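Side-chain contacts in alternansucrase (Leuconostoc mesenteroides, PDB 6HVG), which is a calcium-binding member of glycosyl hydrolase family 70, with a circularly permuted barrel core and additional repeats of the choline-binding type: residues M601-G604 against S605-N609; L630-I633 against A634-F638; F748-H752 against D753-Q757; T1134-D1137 against L1138-A1141. All blocks are in the same frame, centred on the assembly; numbering follows the deposited sequence.

In the fold
All four contacts are local, within the family 70 region. Contacts 1 and 4 lie toward the outside and touch each other: Phe603 and Thr607 of helix 603-608 rest on Leu1138 and Arg1139 of helix 1135-1147. Contact 2 is mostly buried, on helix 629-642, and meets contact 1 where Met601 and Asn602 reach Phe638 and Tyr637. Contact 3 stands apart, a buried loop after barrel strand 745-747. The chemistry follows the setting: a hydroxyl over a ring in contact 1, one ion pair on the outer flank of a helix whose inner flank is apolar in contact 2, a histidine-aspartate stack on a beta turn in contact 3, and a polar network at a helix start in contact 4.

Contact 1: residues M601-G604 against S605-N609; sequences MNFG and SITGN
Thr607 folds back onto Phe603, one turn earlier on the short helix 603-608. Its CB lies 3.4 Å from Phe603 O, and from there the two branches part. With OG1 placed between the backbone N and the carbonyl carbon (chi1 52°), the hydroxyl reaches back to donate a hydrogen bond to Phe603 O; the modelled length is very short and doubtful at this resolution. The same oxygen stands 3.5 Å above the plane of the Phe603 ring, over its centre. The methyl CG2 settles nearer the rim, 3.6 Å from Phe603 CE1. Phe603 O also takes the helical bond from Thr607 N, at 3.0 Å, and so may accept twice from one residue. On another flank of the helix Ile606 CD1 lies against Asn602 CB at 3.7 Å, while Ile606 N donates to Asn602 O (3.1 Å). The amide of Asn602 serves the preceding helix, its ND2 bonding His598 O, and Ser605 OG bonds Asn614 and Asp611 in the following loop. The Phe603 ring meets Tyr599 at a steep angle and packs on Leu1138 and Arg1139 of helix 1135-1147. The threonine is thus divided chemically: its methyl joins the ring in apolar contact, and its hydroxyl, though set over an aromatic face, appears to find its acceptor in the helix backbone.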
ATOM      1  N   MET A 601      31.467   0.281  -3.981  1.00 53.94           N
ATOM      2  CA  MET A 601      32.440  -0.820  -4.043  1.00 55.29           C
ATOM      3  C   MET A 601      33.873  -0.353  -3.805  1.00 53.89           C
ATOM      4  O   MET A 601      34.752  -1.172  -3.576  1.00 56.46           O
ATOM      5  CB  MET A 601      32.371  -1.540  -5.387  1.00 55.71           C
ATOM      6  CG  MET A 601      31.035  -2.188  -5.719  1.00 54.08           C
ATOM      7  SD  MET A 601      30.550  -3.482  -4.568  1.00 54.32           S
ATOM      8  CE  MET A 601      29.451  -2.502  -3.548  1.00 61.75           C
ATOM      9  N   ASN A 602      34.100   0.955  -3.855  1.00 54.43           N
ATOM     10  CA  ASN A 602      35.374   1.540  -3.436  1.00 54.43           C
ATOM     11  C   ASN A 602      35.201   2.559  -2.313  1.00 52.09           C
ATOM     12  O   ASN A 602      35.954   3.532  -2.250  1.00 52.41           O
ATOM     13  CB  ASN A 602      36.044   2.191  -4.652  1.00 54.20           C
ATOM     14  CG  ASN A 602      36.414   1.180  -5.709  1.00 53.97           C
ATOM     15  OD1 ASN A 602      37.517   0.619  -5.694  1.00 56.27           O
ATOM     16  ND2 ASN A 602      35.486   0.917  -6.619  1.00 52.78           N
ATOM     17  N   PHE A 603      34.192   2.368  -1.458  1.00 48.60           N
ATOM     18  CA  PHE A 603      33.864   3.394  -0.472  1.00 48.19           C
ATOM     19  C   PHE A 603      35.063   3.731   0.366  1.00 47.81           C
ATOM     20  O   PHE A 603      35.417   4.899   0.507  1.00 51.15           O
ATOM     21  CB  PHE A 603      32.698   2.985   0.414  1.00 49.06           C
ATOM     22  CG  PHE A 603      32.293   4.042   1.406  1.00 50.69           C
ATOM     23  CD1 PHE A 603      31.781   5.247   0.968  1.00 53.38           C
ATOM     24  CD2 PHE A 603      32.406   3.831   2.773  1.00 50.97           C
ATOM     25  CE1 PHE A 603      31.407   6.234   1.880  1.00 55.36           C
ATOM     26  CE2 PHE A 603      32.031   4.807   3.683  1.00 51.87           C
ATOM     27  CZ  PHE A 603      31.532   6.011   3.239  1.00 52.81           C
ATOM     28  N   GLY A 604      35.718   2.703   0.887  1.00 47.87           N
ATOM     29  CA  GLY A 604      36.895   2.866   1.745  1.00 48.50           C
ATOM     30  C   GLY A 604      38.095   3.541   1.096  1.00 48.67           C
ATOM     31  O   GLY A 604      38.728   4.389   1.705  1.00 47.85           O
ATOM     32  N   SER A 605      38.410   3.153  -0.139  1.00 51.85           N
ATOM     33  CA  SER A 605      39.520   3.739  -0.892  1.00 54.54           C
ATOM     34  C   SER A 605      39.331   5.241  -1.109  1.00 56.47           C
ATOM     35  O   SER A 605      40.269   6.021  -0.950  1.00 61.45           O
ATOM     36  CB  SER A 605      39.669   3.056  -2.251  1.00 55.11           C
ATOM     37  OG  SER A 605      39.813   1.652  -2.123  1.00 56.21           O
ATOM     38  N   ILE A 606      38.108   5.629  -1.465  1.00 55.49           N
ATOM     39  CA  ILE A 606      37.780   7.004  -1.822  1.00 54.46           C
ATOM     40  C   ILE A 606      37.651   7.913  -0.610  1.00 55.64           C
ATOM     41  O   ILE A 606      38.173   9.018  -0.610  1.00 53.94           O
ATOM     42  CB  ILE A 606      36.471   7.034  -2.623  1.00 53.78           C
ATOM     43  CG1 ILE A 606      36.692   6.357  -3.976  1.00 55.93           C
ATOM     44  CG2 ILE A 606      35.972   8.455  -2.817  1.00 54.35           C
ATOM     45  CD1 ILE A 606      35.429   5.849  -4.627  1.00 59.10           C
ATOM     46  N   THR A 607      36.966   7.442   0.427  1.00 58.61           N
ATOM     47  CA  THR A 607      36.653   8.268   1.600  1.00 59.57           C
ATOM     48  C   THR A 607      37.674   8.176   2.749  1.00 62.60           C
ATOM     49  O   THR A 607      37.765   9.099   3.555  1.00 62.84           O
ATOM     50  CB  THR A 607      35.252   7.932   2.140  1.00 58.35           C
ATOM     51  OG1 THR A 607      35.126   6.521   2.339  1.00 55.23           O
ATOM     52  CG2 THR A 607      34.201   8.355   1.134  1.00 59.01           C
ATOM     53  N   GLY A 608      38.440   7.087   2.824  1.00 66.81           N
ATOM     54  CA  GLY A 608      39.460   6.925   3.867  1.00 66.19           C
ATOM     55  C   GLY A 608      40.816   6.396   3.438  1.00 65.56           C
ATOM     56  O   GLY A 608      41.616   6.046   4.297  1.00 63.42           O
ATOM     57  N   ASN A 609      41.095   6.386   2.135  1.00 67.22           N
ATOM     58  CA  ASN A 609      42.308   5.751   1.613  1.00 73.98           C
ATOM     59  C   ASN A 609      42.611   4.447   2.368  1.00 75.09           C
ATOM     60  O   ASN A 609      43.772   4.162   2.711  1.00 83.49           O
ATOM     61  CB  ASN A 609      43.528   6.674   1.648  1.00 80.45           C
ATOM     62  CG  ASN A 609      44.640   6.220   0.668  1.00 87.00           C
ATOM     63  OD1 ASN A 609      44.367   5.719  -0.424  1.00 90.46           O
ATOM     64  ND2 ASN A 609      45.896   6.391   1.068  1.00 91.86           N
TER

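Contact 2: residues L630-I633 against A634-F638; sequences LLKI and AGDYF
Lys632 and Asp636, four residues apart on helix 629-642, form a salt bridge along its outer flank. The lysine leaves the backbone with CG anti to N (chi1 -163°) and stays extended until a bend at chi4 (-58°) turns the ammonium toward the acid. NZ then donates to Asp636 OD2 at 2.7 Å, on the syn lone pair of that oxygen. The aliphatic part follows the carboxylate too, with Lys632 CG 3.7 Å from Asp636 OD2. The other oxygen, OD1, has a long, weak ion pair with Lys639; with two lysines nearby, the carboxylate would probably remain ionised.

Beneath the ion pair the helical ladder is complete across the join. Ala634 N gives to Leu630 O, Gly635 N to Leu631 O, Asp636 N to Lys632 O and Tyr637 N to Ile633 O, in bonds that run from 2.8 to 3.1 Å. Leu631 O accepts a second, weak bond from Gln676 NE2. The phenol of Tyr637 is satisfied on helix 587-601, where its OH is hydrogen-bonded to His598 ND1. The remaining side chains are apolar: Ile633 packs on Gln590 and Leu594 of helix 587-601, while Leu630 and Ala634 face the barrel strands, touching Trp1156 and, for Ala634, Ile618. A polar outer flank and an apolar inner one, on a helix that follows parallel strand 617-620, are typical of a beta-alpha unit in a TIM-type barrel.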
ATOM      1  N   LEU A 630      19.779  -2.010 -15.352  1.00 42.37           N
ATOM      2  CA  LEU A 630      20.648  -1.841 -14.208  1.00 40.25           C
ATOM      3  C   LEU A 630      21.297  -3.140 -13.768  1.00 41.62           C
ATOM      4  O   LEU A 630      22.387  -3.121 -13.194  1.00 43.35           O
ATOM      5  CB  LEU A 630      19.901  -1.203 -13.028  1.00 39.78           C
ATOM      6  CG  LEU A 630      19.438   0.243 -13.189  1.00 40.18           C
ATOM      7  CD1 LEU A 630      18.854   0.751 -11.879  1.00 39.13           C
ATOM      8  CD2 LEU A 630      20.570   1.146 -13.654  1.00 42.51           C
ATOM      9  N   LEU A 631      20.632  -4.265 -14.000  1.00 43.00           N
ATOM     10  CA  LEU A 631      21.196  -5.546 -13.620  1.00 44.71           C
ATOM     11  C   LEU A 631      22.412  -5.860 -14.483  1.00 46.55           C
ATOM     12  O   LEU A 631      23.441  -6.341 -13.970  1.00 49.82           O
ATOM     13  CB  LEU A 631      20.159  -6.668 -13.737  1.00 46.42           C
ATOM     14  CG  LEU A 631      18.852  -6.522 -12.962  1.00 46.29           C
ATOM     15  CD1 LEU A 631      18.045  -7.796 -13.033  1.00 47.85           C
ATOM     16  CD2 LEU A 631      19.095  -6.166 -11.515  1.00 48.18           C
ATOM     17  N   LYS A 632      22.282  -5.588 -15.783  1.00 45.92           N
ATOM     18  CA  LYS A 632      23.366  -5.791 -16.750  1.00 46.53           C
ATOM     19  C   LYS A 632      24.528  -4.846 -16.485  1.00 47.28           C
ATOM     20  O   LYS A 632      25.688  -5.264 -16.528  1.00 49.77           O
ATOM     21  CB  LYS A 632      22.855  -5.561 -18.164  1.00 47.91           C
ATOM     22  CG  LYS A 632      23.744  -6.129 -19.239  1.00 51.19           C
ATOM     23  CD  LYS A 632      23.588  -5.387 -20.550  1.00 55.87           C
ATOM     24  CE  LYS A 632      24.221  -6.156 -21.708  1.00 63.00           C
ATOM     25  NZ  LYS A 632      25.676  -6.444 -21.517  1.00 64.06           N
ATOM     26  N   ILE A 633      24.215  -3.587 -16.183  1.00 45.88           N
ATOM     27  CA  ILE A 633      25.238  -2.597 -15.864  1.00 47.39           C
ATOM     28  C   ILE A 633      26.045  -3.027 -14.652  1.00 46.81           C
ATOM     29  O   ILE A 633      27.275  -2.981 -14.661  1.00 46.78           O
ATOM     30  CB  ILE A 633      24.624  -1.203 -15.621  1.00 48.45           C
ATOM     31  CG1 ILE A 633      24.041  -0.652 -16.927  1.00 49.33           C
ATOM     32  CG2 ILE A 633      25.659  -0.226 -15.062  1.00 50.17           C
ATOM     33  CD1 ILE A 633      22.952   0.381 -16.707  1.00 50.58           C
ATOM     34  N   ALA A 634      25.345  -3.438 -13.611  1.00 47.18           N
ATOM     35  CA  ALA A 634      25.981  -3.948 -12.401  1.00 47.89           C
ATOM     36  C   ALA A 634      26.787  -5.225 -12.680  1.00 49.56           C
ATOM     37  O   ALA A 634      27.928  -5.354 -12.245  1.00 51.61           O
ATOM     38  CB  ALA A 634      24.922  -4.232 -11.353  1.00 48.38           C
ATOM     39  N   GLY A 635      26.183  -6.185 -13.373  1.00 48.61           N
ATOM     40  CA  GLY A 635      26.855  -7.440 -13.659  1.00 50.18           C
ATOM     41  C   GLY A 635      28.155  -7.244 -14.416  1.00 54.20           C
ATOM     42  O   GLY A 635      29.214  -7.791 -14.036  1.00 56.21           O
ATOM     43  N   ASP A 636      28.071  -6.468 -15.495  1.00 53.38           N
ATOM     44  CA  ASP A 636      29.219  -6.209 -16.363  1.00 52.52           C
ATOM     45  C   ASP A 636      30.346  -5.451 -15.664  1.00 49.25           C
ATOM     46  O   ASP A 636      31.513  -5.670 -15.974  1.00 51.01           O
ATOM     47  CB  ASP A 636      28.754  -5.470 -17.626  1.00 51.41           C
ATOM     48  CG  ASP A 636      27.863  -6.338 -18.506  1.00 50.25           C
ATOM     49  OD1 ASP A 636      27.611  -7.504 -18.128  1.00 49.56           O
ATOM     50  OD2 ASP A 636      27.416  -5.858 -19.573  1.00 48.93           O
ATOM     51  N   TYR A 637      29.983  -4.566 -14.741  1.00 47.26           N
ATOM     52  CA  TYR A 637      30.940  -3.827 -13.918  1.00 47.02           C
ATOM     53  C   TYR A 637      31.751  -4.791 -13.064  1.00 48.66           C
ATOM     54  O   TYR A 637      32.972  -4.757 -13.062  1.00 49.62           O
ATOM     55  CB  TYR A 637      30.206  -2.811 -13.023  1.00 47.62           C
ATOM     56  CG  TYR A 637      31.101  -2.116 -12.032  1.00 49.46           C
ATOM     57  CD1 TYR A 637      31.907  -1.034 -12.416  1.00 50.74           C
ATOM     58  CD2 TYR A 637      31.181  -2.553 -10.719  1.00 49.17           C
ATOM     59  CE1 TYR A 637      32.750  -0.417 -11.508  1.00 49.07           C
ATOM     60  CE2 TYR A 637      32.020  -1.932  -9.809  1.00 48.10           C
ATOM     61  CZ  TYR A 637      32.798  -0.874 -10.219  1.00 47.81           C
ATOM     62  OH  TYR A 637      33.623  -0.263  -9.330  1.00 52.75           O
ATOM     63  N   PHE A 638      31.058  -5.681 -12.370  1.00 50.76           N
ATOM     64  CA  PHE A 638      31.716  -6.715 -11.578  1.00 52.21           C
ATOM     65  C   PHE A 638      32.588  -7.660 -12.424  1.00 51.74           C
ATOM     66  O   PHE A 638      33.643  -8.110 -11.963  1.00 50.29           O
ATOM     67  CB  PHE A 638      30.692  -7.532 -10.795  1.00 52.08           C
ATOM     68  CG  PHE A 638      30.247  -6.884  -9.512  1.00 50.95           C
ATOM     69  CD1 PHE A 638      29.502  -5.724  -9.525  1.00 47.76           C
ATOM     70  CD2 PHE A 638      30.519  -7.476  -8.297  1.00 53.38           C
ATOM     71  CE1 PHE A 638      29.065  -5.143  -8.359  1.00 47.68           C
ATOM     72  CE2 PHE A 638      30.105  -6.880  -7.117  1.00 54.09           C
ATOM     73  CZ  PHE A 638      29.386  -5.707  -7.153  1.00 51.58           C
TER

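Contact 3: residues F748-H752 against D753-Q757; sequences FVRAH and DYDAQ
His752 and Asp753 stack at the tip of a tight turn, their imidazole and carboxylate planes only 11° apart. Both first torsions place CG between the backbone N and the carbonyl carbon (chi1 76° and 62°), which brings the two flat groups face to face. Asp753 CG lies 3.6 Å above the ring plane, offset toward the rim, and Asp753 CB makes a CH-pi contact 3.9 Å from the centroid of the His752 ring. His752 ND1 is bonded to Glu1047, and the ring also meets Phe1049 and Tyr1110. The two residues are the corners of a type I turn from Ala751 to Tyr754, closed as an antiparallel hydrogen-bonded pair: Ala751 N to Tyr754 O at 3.1 Å, Tyr754 N to Ala751 O at 3.0 Å. This turn follows strand 745-747, at the end of the barrel where family 70 enzymes carry their active site. Arg750 bends at chi3 and sends NH1 to Asp755 O (2.9 Å), a bond that approaches from above the carbonyl plane; salt bridges to Asp828 and Glu832 hold the same guanidinium. Arg750 CD packs 3.6 Å from Asp755 CB, and the Asp755 carboxylate bonds His693. In Tyr754, CG anti to the backbone N carries the ring toward Val749, whose O lies 3.8 Å from CE2 at the ring edge, while Tyr754 CB touches Ala751 CB at 3.8 Å.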
ATOM      1  N   PHE A 748      15.286 -17.336   2.307  1.00 45.28           N
ATOM      2  CA  PHE A 748      15.090 -16.878   3.676  1.00 47.99           C
ATOM      3  C   PHE A 748      13.733 -17.253   4.209  1.00 47.18           C
ATOM      4  O   PHE A 748      12.852 -17.604   3.456  1.00 43.01           O
ATOM      5  CB  PHE A 748      15.265 -15.361   3.758  1.00 49.69           C
ATOM      6  CG  PHE A 748      14.371 -14.596   2.830  1.00 52.58           C
ATOM      7  CD1 PHE A 748      14.781 -14.284   1.537  1.00 55.09           C
ATOM      8  CD2 PHE A 748      13.131 -14.173   3.246  1.00 54.35           C
ATOM      9  CE1 PHE A 748      13.970 -13.585   0.671  1.00 52.26           C
ATOM     10  CE2 PHE A 748      12.312 -13.464   2.388  1.00 54.43           C
ATOM     11  CZ  PHE A 748      12.730 -13.174   1.100  1.00 54.25           C
ATOM     12  N   VAL A 749      13.594 -17.175   5.531  1.00 51.95           N
ATOM     13  CA  VAL A 749      12.316 -17.372   6.212  1.00 50.10           C
ATOM     14  C   VAL A 749      11.650 -16.027   6.452  1.00 49.05           C
ATOM     15  O   VAL A 749      10.458 -15.878   6.236  1.00 53.32           O
ATOM     16  CB  VAL A 749      12.508 -18.087   7.552  1.00 51.09           C
ATOM     17  CG1 VAL A 749      11.173 -18.286   8.250  1.00 50.91           C
ATOM     18  CG2 VAL A 749      13.194 -19.438   7.324  1.00 53.06           C
ATOM     19  N   ARG A 750      12.427 -15.045   6.894  1.00 47.60           N
ATOM     20  CA  ARG A 750      11.924 -13.682   7.096  1.00 45.83           C
ATOM     21  C   ARG A 750      12.950 -12.685   6.623  1.00 43.56           C
ATOM     22  O   ARG A 750      14.104 -13.029   6.415  1.00 44.94           O
ATOM     23  CB  ARG A 750      11.593 -13.406   8.583  1.00 47.78           C
ATOM     24  CG  ARG A 750      10.470 -14.271   9.120  1.00 50.27           C
ATOM     25  CD  ARG A 750       9.685 -13.585  10.219  1.00 50.78           C
ATOM     26  NE  ARG A 750      10.522 -13.312  11.382  1.00 49.10           N
ATOM     27  CZ  ARG A 750      10.679 -12.133  11.964  1.00 49.92           C
ATOM     28  NH1 ARG A 750      10.057 -11.049  11.529  1.00 46.28           N
ATOM     29  NH2 ARG A 750      11.482 -12.042  13.005  1.00 54.96           N
ATOM     30  N   ALA A 751      12.518 -11.440   6.461  1.00 42.76           N
ATOM     31  CA  ALA A 751      13.404 -10.371   6.042  1.00 42.67           C
ATOM     32  C   ALA A 751      13.032  -9.064   6.716  1.00 43.33           C
ATOM     33  O   ALA A 751      11.988  -8.965   7.347  1.00 43.22           O
ATOM     34  CB  ALA A 751      13.364 -10.242   4.529  1.00 43.01           C
ATOM     35  N   HIS A 752      13.879  -8.054   6.559  1.00 46.93           N
ATOM     36  CA  HIS A 752      13.626  -6.728   7.125  1.00 50.56           C
ATOM     37  C   HIS A 752      12.297  -6.197   6.579  1.00 53.50           C
ATOM     38  O   HIS A 752      11.620  -5.411   7.236  1.00 56.45           O
ATOM     39  CB  HIS A 752      14.780  -5.758   6.796  1.00 54.10           C
ATOM     40  CG  HIS A 752      14.777  -5.253   5.371  1.00 59.22           C
ATOM     41  ND1 HIS A 752      15.394  -5.924   4.336  1.00 62.16           N
ATOM     42  CD2 HIS A 752      14.228  -4.145   4.815  1.00 61.86           C
ATOM     43  CE1 HIS A 752      15.225  -5.254   3.208  1.00 64.19           C
ATOM     44  NE2 HIS A 752      14.520  -4.168   3.470  1.00 63.34           N
ATOM     45  N   ASP A 753      11.948  -6.664   5.374  1.00 51.58           N
ATOM     46  CA  ASP A 753      10.736  -6.278   4.681  1.00 53.89           C
ATOM     47  C   ASP A 753       9.813  -7.468   4.398  1.00 53.55           C
ATOM     48  O   ASP A 753       8.944  -7.382   3.532  1.00 57.19           O
ATOM     49  CB  ASP A 753      11.085  -5.572   3.361  1.00 55.43           C
ATOM     50  CG  ASP A 753      11.857  -6.470   2.378  1.00 57.71           C
ATOM     51  OD1 ASP A 753      12.236  -7.611   2.733  1.00 59.39           O
ATOM     52  OD2 ASP A 753      12.081  -6.031   1.230  1.00 60.56           O
ATOM     53  N   TYR A 754       9.977  -8.566   5.121  1.00 50.91           N
ATOM     54  CA  TYR A 754       9.065  -9.687   4.959  1.00 51.25           C
ATOM     55  C   TYR A 754       8.734 -10.277   6.316  1.00 49.68           C
ATOM     56  O   TYR A 754       9.629 -10.640   7.045  1.00 48.08           O
ATOM     57  CB  TYR A 754       9.628 -10.732   3.999  1.00 50.06           C
ATOM     58  CG  TYR A 754       8.665 -11.864   3.727  1.00 51.22           C
ATOM     59  CD1 TYR A 754       7.730 -11.792   2.712  1.00 52.09           C
ATOM     60  CD2 TYR A 754       8.679 -12.995   4.510  1.00 55.74           C
ATOM     61  CE1 TYR A 754       6.840 -12.827   2.477  1.00 54.84           C
ATOM     62  CE2 TYR A 754       7.797 -14.034   4.289  1.00 59.02           C
ATOM     63  CZ  TYR A 754       6.878 -13.950   3.275  1.00 58.36           C
ATOM     64  OH  TYR A 754       6.026 -15.014   3.107  1.00 63.36           O
ATOM     65  N   ASP A 755       7.433 -10.351   6.615  1.00 49.42           N
ATOM     66  CA  ASP A 755       6.897 -10.767   7.919  1.00 49.85           C
ATOM     67  C   ASP A 755       7.441  -9.966   9.099  1.00 50.48           C
ATOM     68  O   ASP A 755       7.592 -10.500  10.201  1.00 49.24           O
ATOM     69  CB  ASP A 755       7.114 -12.264   8.150  1.00 51.19           C
ATOM     70  CG  ASP A 755       6.244 -13.129   7.252  1.00 51.58           C
ATOM     71  OD1 ASP A 755       5.474 -12.563   6.457  1.00 52.87           O
ATOM     72  OD2 ASP A 755       6.330 -14.377   7.346  1.00 52.62           O
ATOM     73  N   ALA A 756       7.691  -8.681   8.880  1.00 49.96           N
ATOM     74  CA  ALA A 756       8.140  -7.809   9.956  1.00 55.41           C
ATOM     75  C   ALA A 756       7.271  -6.558  10.027  1.00 60.03           C
ATOM     76  O   ALA A 756       6.575  -6.337  11.006  1.00 63.99           O
ATOM     77  CB  ALA A 756       9.615  -7.443   9.754  1.00 56.67           C
ATOM     78  N   GLN A 757       7.321  -5.764   8.966  1.00 61.96           N
ATOM     79  CA  GLN A 757       6.633  -4.480   8.881  1.00 61.96           C
ATOM     80  C   GLN A 757       5.135  -4.568   9.169  1.00 62.76           C
ATOM     81  O   GLN A 757       4.585  -3.701   9.843  1.00 64.38           O
ATOM     82  CB  GLN A 757       6.828  -3.831   7.500  1.00 65.12           C
ATOM     83  CG  GLN A 757       7.717  -4.595   6.516  1.00 67.94           C
ATOM     84  CD  GLN A 757       7.065  -4.863   5.203  1.00 74.55           C
ATOM     85  OE1 GLN A 757       7.556  -5.666   4.426  1.00 79.22           O
ATOM     86  NE2 GLN A 757       5.930  -4.236   4.966  1.00 81.57           N
TER

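Contact 4: residues T1134-D1137 against L1138-A1141; sequences TDQD and LRNA
At the capped first turn of helix 1135-1147, Arg1139 curls back to Asp1135 and Gln1136. The turn opens with a capping box: Thr1134 OG1 accepts from Asp1137 N at 3.2 Å, and Asp1137 OD2 accepts from Thr1134 N at 3.0 Å. Asp1135 and Arg1139 lie side by side, pointing the same way, and a bend at chi3 (-63°) turns the guanidinium end-on to the acid. NH1 and NH2 both donate to the single oxygen Asp1135 OD2, at 2.8 and 3.2 Å, from the same face of a carboxylate plane turned 63° from the guanidinium. Asp1135 O and Gln1136 CA lie over one face of that group, so the arginine is laid flat on the turn itself. NH2 has a second, weak bond to Gln1136 OE1 (3.0 Å), whose amide stands almost perpendicular to the guanidinium. The far end of the same amide spans the next step of the helix, NE2 donating to Asn1140 OD1 at 3.1 Å, and a water accepts from both Arg1139 NE and Gln1136 NE2. Leu1138 packs on Phe603, Leu1118 and Asn1064, and Arg1139 touches Phe603 and Thr607. The Asp1135-Arg1139 pair is an ordinary i to i+4 helix salt bridge; the capping box and an acid in the first turn, where its charge probably suits the helix dipole, are typical of a helix N-terminus.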
ATOM      1  N   THR A1134      28.739   7.105  12.178  1.00 54.10           N
ATOM      2  CA  THR A1134      29.486   7.956  11.252  1.00 56.49           C
ATOM      3  C   THR A1134      30.049   7.166  10.066  1.00 55.64           C
ATOM      4  O   THR A1134      29.926   5.941  10.023  1.00 55.18           O
ATOM      5  CB  THR A1134      30.627   8.710  11.969  1.00 58.74           C
ATOM      6  OG1 THR A1134      31.629   7.789  12.410  1.00 57.78           O
ATOM      7  CG2 THR A1134      30.069   9.497  13.168  1.00 60.65           C
ATOM      8  N   ASP A1135      30.652   7.872   9.108  1.00 57.00           N
ATOM      9  CA  ASP A1135      31.319   7.214   7.981  1.00 57.96           C
ATOM     10  C   ASP A1135      32.530   6.399   8.429  1.00 58.17           C
ATOM     11  O   ASP A1135      32.795   5.336   7.867  1.00 56.17           O
ATOM     12  CB  ASP A1135      31.729   8.215   6.896  1.00 60.09           C
ATOM     13  CG  ASP A1135      32.686   9.275   7.398  1.00 62.62           C
ATOM     14  OD1 ASP A1135      32.304   9.984   8.345  1.00 68.05           O
ATOM     15  OD2 ASP A1135      33.806   9.409   6.834  1.00 62.82           O
ATOM     16  N   GLN A1136      33.266   6.886   9.429  1.00 61.80           N
ATOM     17  CA  GLN A1136      34.371   6.104  10.003  1.00 62.13           C
ATOM     18  C   GLN A1136      33.846   4.829  10.671  1.00 59.49           C
ATOM     19  O   GLN A1136      34.441   3.766  10.521  1.00 55.27           O
ATOM     20  CB  GLN A1136      35.193   6.923  10.998  1.00 64.88           C
ATOM     21  CG  GLN A1136      36.512   6.268  11.403  1.00 70.32           C
ATOM     22  CD  GLN A1136      37.528   6.232  10.261  1.00 72.27           C
ATOM     23  OE1 GLN A1136      37.985   7.282   9.799  1.00 73.43           O
ATOM     24  NE2 GLN A1136      37.883   5.022   9.802  1.00 70.72           N
ATOM     25  N   ASP A1137      32.717   4.927  11.377  1.00 58.27           N
ATOM     26  CA  ASP A1137      32.135   3.746  12.007  1.00 58.78           C
ATOM     27  C   ASP A1137      31.854   2.653  10.974  1.00 58.92           C
ATOM     28  O   ASP A1137      32.047   1.465  11.252  1.00 60.92           O
ATOM     29  CB  ASP A1137      30.847   4.091  12.755  1.00 58.15           C
ATOM     30  CG  ASP A1137      31.088   4.912  14.000  1.00 60.24           C
ATOM     31  OD1 ASP A1137      32.140   4.736  14.650  1.00 63.41           O
ATOM     32  OD2 ASP A1137      30.201   5.721  14.351  1.00 62.14           O
ATOM     33  N   LEU A1138      31.406   3.067   9.788  1.00 59.08           N
ATOM     34  CA  LEU A1138      31.102   2.139   8.699  1.00 58.86           C
ATOM     35  C   LEU A1138      32.377   1.495   8.138  1.00 56.16           C
ATOM     36  O   LEU A1138      32.438   0.280   7.947  1.00 50.90           O
ATOM     37  CB  LEU A1138      30.333   2.862   7.590  1.00 57.47           C
ATOM     38  CG  LEU A1138      30.045   2.083   6.305  1.00 58.40           C
ATOM     39  CD1 LEU A1138      29.276   0.795   6.556  1.00 57.22           C
ATOM     40  CD2 LEU A1138      29.284   2.983   5.350  1.00 58.42           C
ATOM     41  N   ARG A1139      33.389   2.313   7.879  1.00 55.25           N
ATOM     42  CA  ARG A1139      34.665   1.798   7.392  1.00 54.95           C
ATOM     43  C   ARG A1139      35.301   0.839   8.406  1.00 54.77           C
ATOM     44  O   ARG A1139      35.881  -0.168   8.023  1.00 54.64           O
ATOM     45  CB  ARG A1139      35.611   2.948   7.030  1.00 56.46           C
ATOM     46  CG  ARG A1139      35.174   3.716   5.780  1.00 58.29           C
ATOM     47  CD  ARG A1139      36.273   4.619   5.235  1.00 59.88           C
ATOM     48  NE  ARG A1139      36.627   5.662   6.201  1.00 63.43           N
ATOM     49  CZ  ARG A1139      36.002   6.828   6.340  1.00 61.35           C
ATOM     50  NH1 ARG A1139      34.977   7.157   5.573  1.00 63.23           N
ATOM     51  NH2 ARG A1139      36.401   7.671   7.266  1.00 63.84           N
ATOM     52  N   ASN A1140      35.169   1.135   9.693  1.00 54.17           N
ATOM     53  CA  ASN A1140      35.669   0.241  10.739  1.00 56.70           C
ATOM     54  C   ASN A1140      34.868  -1.058  10.789  1.00 56.74           C
ATOM     55  O   ASN A1140      35.413  -2.136  10.997  1.00 56.60           O
ATOM     56  CB  ASN A1140      35.644   0.919  12.132  1.00 58.26           C
ATOM     57  CG  ASN A1140      36.628   2.074  12.249  1.00 57.52           C
ATOM     58  OD1 ASN A1140      37.436   2.328  11.347  1.00 59.90           O
ATOM     59  ND2 ASN A1140      36.535   2.804  13.345  1.00 57.20           N
ATOM     60  N   ALA A1141      33.559  -0.946  10.615  1.00 57.34           N
ATOM     61  CA  ALA A1141      32.696  -2.114  10.611  1.00 54.11           C
ATOM     62  C   ALA A1141      33.044  -3.031   9.445  1.00 53.54           C
ATOM     63  O   ALA A1141      33.079  -4.242   9.598  1.00 58.81           O
ATOM     64  CB  ALA A1141      31.245  -1.682  10.529  1.00 53.62           C
TER
HETATM   65  O   HOH W   1      39.322   4.242   6.979  1.00 47.32           O